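Local coordinates for cellulose biosynthesis protein BcsG (Salmonella typhimurium LT2, PDB 5OLT), which is required for cellulose biosynthesis in Salmonella, this chain being the extramembrane, zinc-binding domain of a membrane protein related to the alkaline phosphatases, at residues Ala28-Trp33 against Val361-Gln366; Arg197-Glu202 against Ser255-Met260. One frame throughout, in Å; residues are numbered along the deposited sequence.

Contact 1: residues Ala28-Trp33 against Val361-Gln366; sequences ANLNAW and VVIQYQ
Tyr-365 meets two helix side chains with two different parts of its ring: Leu-30 lies over a face and Trp-33 at an edge. Leu-30 CD1 sits 3.6 Å from the centroid of the tyrosine ring and only 8° off its normal, a well-centred CH-pi contact. In the ring plane, Tyr-365 CE2 points at the indole, 3.9 Å from Trp-33 CG. The tyrosine thus turns its edge to the face of the five-membered indole ring, a T-shaped pair with planes at 88° and centroids 5.5 Å apart. The CB of Trp-33 points toward the strand, and with CG anti to the backbone N (chi1 -176°) the indole lies alongside Ile-363 and the Tyr-365 edge. Ile-363, two residues before Tyr-365 and on the same side of the strand, fills the angle between the two helix residues. Its CD1 lies between leucine and indole, 4.0 Å from both Leu-30 CG and Trp-33 CE3, while its CG2 comes obliquely within 4.0 Å of Trp-33 CZ3. A beta-branched chain suits this spot because it can fill the space on two fronts.

Leu-30, unlike Trp-33, leaves the flank of the helix and reaches the tyrosine with CD1. The helix runs steeply across the strand, the axes of the short segments 10.6 Å apart. The helix is 27-42, near the start of the chain; the strand, 360-365, belongs to the small antiparallel sheet near its end. Tyr-370, on the neighbouring strand, also touches Leu-30 and Tyr-365.

Trp-33 and Tyr-365 keep their polar atoms bonded, Trp-33 NE1 to Pro-19 O and Tyr-365 OH to Ala-23 O. Across the two segments the buried contact rests on dispersion and ring-edge electrostatics, while the polar ends of both rings are fixed by the backbone that precedes the helix.

Contact 2: residues Arg197-Glu202 against Ser255-Met260; sequences RWLTGE and SGRKVM
Leu-199 and Ser-255 bring a helix and the approach to a strand to 8.7 Å between their CA atoms, and one turn further on Glu-202 and Arg-257 follow at 9.2 Å. Into this gap Leu-199 sends CD1, which lies 3.8 Å from Arg-257 CD, so that a leucine methyl packs against the aliphatic stem of the arginine. The stem bends at chi3 (64°), and the guanidinium turns one face to the backbone carbonyl of Glu-202, whose O stands 3.1 Å above its plane, toward the rim. The approach is over the face rather than along an N-H, and so makes no hydrogen bond. The charge is met elsewhere: NH2 forms a salt bridge with Asp-60 on strand 60-66.

The place is the helix-to-strand turn of a beta-alpha-beta crossover, in which strand 210-216, helix 234-255 and strand 259-265 follow one another within the alpha/beta core. Gly-256 leaves the helical conformation with positive phi, which glycine adopts without strain. Around it Ser-255 closes an ST turn, its OG accepting from Arg-257 N at 3.0 Å, and a short hydroxyl is well placed to do so; OG also bonds to Leu-252 O, one turn back on helix 234-255.

Further along the strand segment, Trp-198 meets Val-259 with the far rim of its indole, CH2 lying 4.1 Å from Val-259 CG1 in an oblique approach. Glu-202 CG, one helical turn on, covers one face of the same indole, and NE1 bonds to Thr-212 OG1. Phe-248 and Leu-252 of helix 234-255 pack on both Trp-198 and Leu-199.

Overall arrangement
Contact 1 and contact 2 lie on opposite sides of the chain's centre, 44 Å apart between their centres and about 26 Å between nearest atoms, so neither touches the other. Contact 1 joins parts near the two ends of the chain, its segments separated by 327 residues, and holds the small C-terminal antiparallel sheet to helix 27-42. Contact 2 falls within that interval and packs helix 191-203 against the start of strand 259-265 of the large mixed sheet. That strand runs from contact 2 to Glu-266 and His-267, which bind the zinc ion with Cys-67 and Ser-102. Contact 2 therefore lies at the end of this strand away from the metal.

Contact 1: residues Ala28-Trp33 against Val361-Gln366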
ATOM      1  N   ALA A  28      23.327  14.010  15.422  1.00 14.35           N
ATOM      2  CA  ALA A  28      23.074  15.253  14.715  1.00 13.39           C
ATOM      3  C   ALA A  28      22.878  15.019  13.214  1.00 13.40           C
ATOM      4  O   ALA A  28      21.967  15.586  12.611  1.00 14.07           O
ATOM      5  CB  ALA A  28      24.195  16.281  14.964  1.00 15.06           C
ATOM      6  N   ASN A  29      23.721  14.184  12.616  1.00 13.51           N
ATOM      7  CA  ASN A  29      23.620  13.924  11.172  1.00 12.64           C
ATOM      8  C   ASN A  29      22.375  13.132  10.810  1.00 12.25           C
ATOM      9  O   ASN A  29      21.795  13.383   9.754  1.00 12.40           O
ATOM     10  CB  ASN A  29      24.869  13.266  10.596  1.00 14.14           C
ATOM     11  CG  ASN A  29      26.056  14.223  10.562  1.00 15.94           C
ATOM     12  OD1 ASN A  29      27.211  13.782  10.581  1.00 22.28           O
ATOM     13  ND2 ASN A  29      25.780  15.499  10.523  1.00 15.82           N
ATOM     14  N   LEU A  30      21.966  12.185  11.662  1.00 12.10           N
ATOM     15  CA  LEU A  30      20.755  11.416  11.359  1.00 11.82           C
ATOM     16  C   LEU A  30      19.532  12.301  11.559  1.00 11.65           C
ATOM     17  O   LEU A  30      18.613  12.247  10.735  1.00 11.39           O
ATOM     18  CB  LEU A  30      20.675  10.153  12.227  1.00 12.53           C
ATOM     19  CG  LEU A  30      21.351   8.905  11.630  1.00 16.90           C
ATOM     20  CD1 LEU A  30      22.807   9.050  11.280  1.00 21.29           C
ATOM     21  CD2 LEU A  30      21.159   7.785  12.650  1.00 17.63           C
ATOM     22  N   ASN A  31      19.549  13.180  12.572  1.00 12.32           N
ATOM     23  CA  ASN A  31      18.458  14.147  12.742  1.00 12.58           C
ATOM     24  C   ASN A  31      18.371  15.064  11.510  1.00 12.04           C
ATOM     25  O   ASN A  31      17.281  15.323  10.960  1.00 12.33           O
ATOM     26  CB  ASN A  31      18.699  15.026  13.999  1.00 12.99           C
ATOM     27  CG  ASN A  31      18.276  14.359  15.284  1.00 14.03           C
ATOM     28  OD1 ASN A  31      17.549  13.353  15.291  1.00 15.65           O
ATOM     29  ND2 ASN A  31      18.683  14.941  16.398  1.00 19.01           N
ATOM     30  N   ALA A  32      19.525  15.560  11.062  1.00 11.39           N
ATOM     31  CA  ALA A  32      19.553  16.446   9.902  1.00 11.59           C
ATOM     32  C   ALA A  32      19.055  15.710   8.643  1.00 11.38           C
ATOM     33  O   ALA A  32      18.311  16.274   7.846  1.00 12.68           O
ATOM     34  CB  ALA A  32      20.937  17.018   9.683  1.00 12.78           C
ATOM     35  N   TRP A  33      19.489  14.450   8.469  1.00 10.78           N
ATOM     36  CA  TRP A  33      19.035  13.650   7.342  1.00 10.83           C
ATOM     37  C   TRP A  33      17.498  13.524   7.345  1.00  9.87           C
ATOM     38  O   TRP A  33      16.866  13.695   6.284  1.00 10.65           O
ATOM     39  CB  TRP A  33      19.710  12.264   7.327  1.00 10.95           C
ATOM     40  CG  TRP A  33      19.306  11.499   6.115  1.00 11.91           C
ATOM     41  CD1 TRP A  33      19.907  11.517   4.899  1.00 14.20           C
ATOM     42  CD2 TRP A  33      18.148  10.655   5.980  1.00 10.87           C
ATOM     43  NE1 TRP A  33      19.196  10.756   4.009  1.00 15.13           N
ATOM     44  CE2 TRP A  33      18.118  10.207   4.648  1.00 12.07           C
ATOM     45  CE3 TRP A  33      17.133  10.232   6.872  1.00 11.32           C
ATOM     46  CZ2 TRP A  33      17.107   9.353   4.170  1.00 12.66           C
ATOM     47  CZ3 TRP A  33      16.122   9.394   6.389  1.00 12.35           C
ATOM     48  CH2 TRP A  33      16.121   8.965   5.060  1.00 12.96           C
ATOM     49  N   VAL A 361      10.694   6.767  15.321  1.00 11.44           N
ATOM     50  CA  VAL A 361      11.065   6.805  13.884  1.00  9.97           C
ATOM     51  C   VAL A 361      12.163   5.770  13.653  1.00 10.51           C
ATOM     52  O   VAL A 361      13.084   5.628  14.476  1.00 11.28           O
ATOM     53  CB  VAL A 361      11.597   8.206  13.465  1.00 10.87           C
ATOM     54  CG1 VAL A 361      11.870   8.240  11.979  1.00 11.34           C
ATOM     55  CG2 VAL A 361      10.617   9.356  13.806  1.00 12.74           C
ATOM     56  N   VAL A 362      12.032   5.028  12.545  1.00  9.68           N
ATOM     57  CA  VAL A 362      13.046   4.066  12.148  1.00  9.60           C
ATOM     58  C   VAL A 362      13.506   4.484  10.754  1.00  9.45           C
ATOM     59  O   VAL A 362      12.685   4.747   9.862  1.00  9.66           O
ATOM     60  CB  VAL A 362      12.496   2.627  12.115  1.00  9.57           C
ATOM     61  CG1 VAL A 362      13.513   1.670  11.521  1.00 11.66           C
ATOM     62  CG2 VAL A 362      12.146   2.196  13.528  1.00 10.73           C
ATOM     63  N   ILE A 363      14.822   4.496  10.564  1.00  9.26           N
ATOM     64  CA  ILE A 363      15.429   4.771   9.241  1.00  9.86           C
ATOM     65  C   ILE A 363      16.521   3.764   8.949  1.00 10.12           C
ATOM     66  O   ILE A 363      17.000   3.066   9.853  1.00 11.54           O
ATOM     67  CB  ILE A 363      16.021   6.212   9.133  1.00 10.47           C
ATOM     68  CG1 ILE A 363      17.275   6.370  10.014  1.00 11.62           C
ATOM     69  CG2 ILE A 363      14.920   7.230   9.500  1.00 11.35           C
ATOM     70  CD1 ILE A 363      17.952   7.746   9.916  1.00 13.67           C
ATOM     71  N   GLN A 364      16.890   3.685   7.671  1.00 10.65           N
ATOM     72  CA  GLN A 364      18.105   2.997   7.240  1.00 11.63           C
ATOM     73  C   GLN A 364      19.123   4.070   6.909  1.00 12.36           C
ATOM     74  O   GLN A 364      18.826   4.976   6.146  1.00 14.54           O
ATOM     75  CB  GLN A 364      17.846   2.125   6.017  1.00 14.91           C
ATOM     76  CG  GLN A 364      16.910   0.964   6.268  1.00 17.81           C
ATOM     77  CD  GLN A 364      17.596  -0.238   6.884  1.00 20.31           C
ATOM     78  OE1 GLN A 364      18.812  -0.289   7.001  1.00 23.91           O
ATOM     79  NE2 GLN A 364      16.812  -1.218   7.245  1.00 22.54           N
ATOM     80  N   TYR A 365      20.307   3.979   7.476  1.00 12.53           N
ATOM     81  CA  TYR A 365      21.334   5.011   7.217  1.00 13.51           C
ATOM     82  C   TYR A 365      22.620   4.265   6.945  1.00 14.71           C
ATOM     83  O   TYR A 365      23.071   3.487   7.800  1.00 14.17           O
ATOM     84  CB  TYR A 365      21.493   5.961   8.425  1.00 14.36           C
ATOM     85  CG  TYR A 365      22.313   7.183   8.077  1.00 13.50           C
ATOM     86  CD1 TYR A 365      23.711   7.130   8.131  1.00 14.88           C
ATOM     87  CD2 TYR A 365      21.694   8.383   7.668  1.00 15.10           C
ATOM     88  CE1 TYR A 365      24.483   8.238   7.771  1.00 14.91           C
ATOM     89  CE2 TYR A 365      22.451   9.484   7.282  1.00 15.89           C
ATOM     90  CZ  TYR A 365      23.850   9.407   7.357  1.00 15.20           C
ATOM     91  OH  TYR A 365      24.606  10.505   6.992  1.00 18.97           O
ATOM     92  N   GLN A 366      23.181   4.490   5.749  1.00 15.91           N
ATOM     93  CA  GLN A 366      24.327   3.739   5.247  1.00 17.54           C
ATOM     94  C   GLN A 366      24.116   2.237   5.423  1.00 17.65           C
ATOM     95  O   GLN A 366      25.008   1.499   5.866  1.00 21.74           O
ATOM     96  CB  GLN A 366      25.628   4.228   5.890  1.00 16.99           C
ATOM     97  CG  GLN A 366      25.954   5.653   5.480  1.00 19.53           C
ATOM     98  CD  GLN A 366      27.190   6.206   6.151  1.00 22.73           C
ATOM     99  OE1 GLN A 366      27.855   5.517   6.911  1.00 28.37           O
ATOM    100  NE2 GLN A 366      27.494   7.456   5.878  1.00 23.17           N
TER

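Contact 2: residues Arg197-Glu202 against Ser255-Met260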
ATOM      1  N   ARG A 197     -19.374  -9.818  -4.149  1.00 13.70           N
ATOM      2  CA  ARG A 197     -20.432  -8.812  -4.000  1.00 14.11           C
ATOM      3  C   ARG A 197     -20.019  -7.521  -4.703  1.00 14.40           C
ATOM      4  O   ARG A 197     -20.793  -6.892  -5.419  1.00 15.44           O
ATOM      5  CB  ARG A 197     -20.752  -8.585  -2.515  1.00 14.89           C
ATOM      6  CG  ARG A 197     -21.727  -7.421  -2.310  1.00 16.30           C
ATOM      7  CD  ARG A 197     -22.216  -7.345  -0.880  1.00 16.32           C
ATOM      8  NE  ARG A 197     -23.064  -8.501  -0.540  1.00 18.90           N
ATOM      9  CZ  ARG A 197     -23.699  -8.664   0.617  1.00 18.43           C
ATOM     10  NH1 ARG A 197     -23.620  -7.746   1.574  1.00 17.84           N
ATOM     11  NH2 ARG A 197     -24.453  -9.755   0.798  1.00 20.10           N
ATOM     12  N   TRP A 198     -18.755  -7.115  -4.536  1.00 14.01           N
ATOM     13  CA  TRP A 198     -18.235  -5.955  -5.233  1.00 13.36           C
ATOM     14  C   TRP A 198     -18.333  -6.132  -6.761  1.00 13.81           C
ATOM     15  O   TRP A 198     -18.772  -5.221  -7.481  1.00 15.52           O
ATOM     16  CB  TRP A 198     -16.771  -5.744  -4.801  1.00 14.34           C
ATOM     17  CG  TRP A 198     -16.056  -4.677  -5.548  1.00 12.72           C
ATOM     18  CD1 TRP A 198     -16.074  -3.344  -5.268  1.00 13.80           C
ATOM     19  CD2 TRP A 198     -15.253  -4.831  -6.715  1.00 12.92           C
ATOM     20  NE1 TRP A 198     -15.336  -2.654  -6.183  1.00 13.70           N
ATOM     21  CE2 TRP A 198     -14.813  -3.535  -7.095  1.00 12.31           C
ATOM     22  CE3 TRP A 198     -14.846  -5.936  -7.476  1.00 14.51           C
ATOM     23  CZ2 TRP A 198     -13.983  -3.319  -8.194  1.00 14.79           C
ATOM     24  CZ3 TRP A 198     -14.042  -5.716  -8.583  1.00 16.22           C
ATOM     25  CH2 TRP A 198     -13.627  -4.413  -8.936  1.00 15.59           C
ATOM     26  N   LEU A 199     -17.964  -7.313  -7.245  1.00 13.74           N
ATOM     27  CA  LEU A 199     -17.930  -7.598  -8.693  1.00 15.34           C
ATOM     28  C   LEU A 199     -19.337  -7.569  -9.311  1.00 17.05           C
ATOM     29  O   LEU A 199     -19.515  -7.068 -10.408  1.00 20.01           O
ATOM     30  CB  LEU A 199     -17.251  -8.943  -8.972  1.00 16.50           C
ATOM     31  CG  LEU A 199     -17.058  -9.267 -10.466  1.00 17.74           C
ATOM     32  CD1 LEU A 199     -16.288  -8.181 -11.228  1.00 19.60           C
ATOM     33  CD2 LEU A 199     -16.356 -10.623 -10.582  1.00 20.93           C
ATOM     34  N   THR A 200     -20.332  -8.097  -8.610  0.70 18.43           N
ATOM     35  CA  THR A 200     -21.730  -8.023  -9.104  0.70 23.33           C
ATOM     36  C   THR A 200     -22.165  -6.541  -9.180  0.70 26.12           C
ATOM     37  O   THR A 200     -22.756  -6.102 -10.181  0.70 28.39           O
ATOM     38  CB  THR A 200     -22.724  -8.760  -8.186  0.70 27.72           C
ATOM     39  OG1 THR A 200     -22.867  -8.031  -6.962  0.70 33.95           O
ATOM     40  CG2 THR A 200     -22.285 -10.223  -7.894  0.70 24.14           C
ATOM     41  N   GLY A 201     -21.855  -5.770  -8.125  1.00 25.31           N
ATOM     42  CA  GLY A 201     -22.245  -4.337  -8.065  1.00 27.60           C
ATOM     43  C   GLY A 201     -21.680  -3.529  -9.228  1.00 28.83           C
ATOM     44  O   GLY A 201     -22.395  -2.690  -9.818  1.00 29.46           O
ATOM     45  N   GLU A 202     -20.413  -3.802  -9.577  1.00 25.65           N
ATOM     46  CA  GLU A 202     -19.686  -3.049 -10.629  1.00 30.19           C
ATOM     47  C   GLU A 202     -20.216  -3.419 -12.000  1.00 32.91           C
ATOM     48  O   GLU A 202     -20.361  -2.578 -12.964  1.00 26.43           O
ATOM     49  CB  GLU A 202     -18.163  -3.297 -10.574  1.00 28.62           C
ATOM     50  CG  GLU A 202     -17.409  -2.573  -9.433  1.00 33.83           C
ATOM     51  CD  GLU A 202     -17.864  -1.128  -9.109  1.00 45.39           C
ATOM     52  OE1 GLU A 202     -18.421  -0.381  -9.968  1.00 43.14           O
ATOM     53  OE2 GLU A 202     -17.645  -0.707  -7.948  1.00 45.99           O
ATOM     54  N   SER A 255     -14.591 -12.237 -16.171  1.00 21.31           N
ATOM     55  CA  SER A 255     -15.587 -11.183 -16.305  1.00 20.73           C
ATOM     56  C   SER A 255     -15.318 -10.320 -17.536  1.00 19.89           C
ATOM     57  O   SER A 255     -16.237  -9.656 -18.018  1.00 23.42           O
ATOM     58  CB  SER A 255     -15.596 -10.289 -15.061  1.00 19.74           C
ATOM     59  OG  SER A 255     -14.532  -9.354 -15.119  1.00 19.02           O
ATOM     60  N   GLY A 256     -14.068 -10.315 -18.006  1.00 19.11           N
ATOM     61  CA  GLY A 256     -13.607  -9.414 -19.058  1.00 20.00           C
ATOM     62  C   GLY A 256     -13.576  -7.917 -18.724  1.00 20.71           C
ATOM     63  O   GLY A 256     -13.194  -7.122 -19.576  1.00 25.12           O
ATOM     64  N   ARG A 257     -13.948  -7.543 -17.502  1.00 18.76           N
ATOM     65  CA  ARG A 257     -13.924  -6.148 -17.072  1.00 17.38           C
ATOM     66  C   ARG A 257     -12.498  -5.592 -17.036  1.00 16.03           C
ATOM     67  O   ARG A 257     -11.525  -6.301 -16.759  1.00 15.78           O
ATOM     68  CB  ARG A 257     -14.574  -6.002 -15.698  1.00 17.78           C
ATOM     69  CG  ARG A 257     -16.054  -6.397 -15.646  1.00 22.11           C
ATOM     70  CD  ARG A 257     -16.639  -6.023 -14.301  1.00 25.83           C
ATOM     71  NE  ARG A 257     -16.648  -4.581 -14.069  1.00 31.01           N
ATOM     72  CZ  ARG A 257     -17.450  -3.695 -14.672  1.00 33.79           C
ATOM     73  NH1 ARG A 257     -18.344  -4.075 -15.573  1.00 35.84           N
ATOM     74  NH2 ARG A 257     -17.372  -2.413 -14.359  1.00 39.00           N
ATOM     75  N   LYS A 258     -12.393  -4.290 -17.321  1.00 14.46           N
ATOM     76  CA  LYS A 258     -11.114  -3.578 -17.202  1.00 13.84           C
ATOM     77  C   LYS A 258     -10.953  -3.153 -15.738  1.00 12.45           C
ATOM     78  O   LYS A 258     -11.726  -2.343 -15.224  1.00 12.72           O
ATOM     79  CB  LYS A 258     -11.102  -2.354 -18.116  1.00 13.58           C
ATOM     80  CG  LYS A 258     -11.124  -2.736 -19.598  1.00 16.04           C
ATOM     81  CD  LYS A 258     -11.315  -1.520 -20.476  1.00 18.83           C
ATOM     82  CE  LYS A 258     -11.278  -1.883 -21.971  1.00 21.85           C
ATOM     83  NZ  LYS A 258     -12.380  -2.802 -22.424  1.00 27.77           N
ATOM     84  N   VAL A 259      -9.950  -3.734 -15.073  1.00 11.19           N
ATOM     85  CA  VAL A 259      -9.731  -3.505 -13.650  1.00 10.44           C
ATOM     86  C   VAL A 259      -8.251  -3.377 -13.381  1.00 10.57           C
ATOM     87  O   VAL A 259      -7.448  -4.156 -13.872  1.00 11.83           O
ATOM     88  CB  VAL A 259     -10.333  -4.616 -12.763  1.00 11.82           C
ATOM     89  CG1 VAL A 259     -10.203  -4.248 -11.262  1.00 12.77           C
ATOM     90  CG2 VAL A 259     -11.808  -4.875 -13.061  1.00 13.00           C
ATOM     91  N   MET A 260      -7.909  -2.389 -12.557  1.00 10.73           N
ATOM     92  CA  MET A 260      -6.567  -2.269 -12.007  1.00  9.33           C
ATOM     93  C   MET A 260      -6.654  -2.655 -10.548  1.00  9.46           C
ATOM     94  O   MET A 260      -7.345  -1.984  -9.797  1.00  9.86           O
ATOM     95  CB  MET A 260      -6.055  -0.835 -12.157  1.00 10.04           C
ATOM     96  CG  MET A 260      -4.660  -0.620 -11.574  1.00 10.16           C
ATOM     97  SD  MET A 260      -4.163   1.085 -11.822  1.00 11.98           S
ATOM     98  CE  MET A 260      -2.532   1.089 -11.106  1.00 13.26           C
TER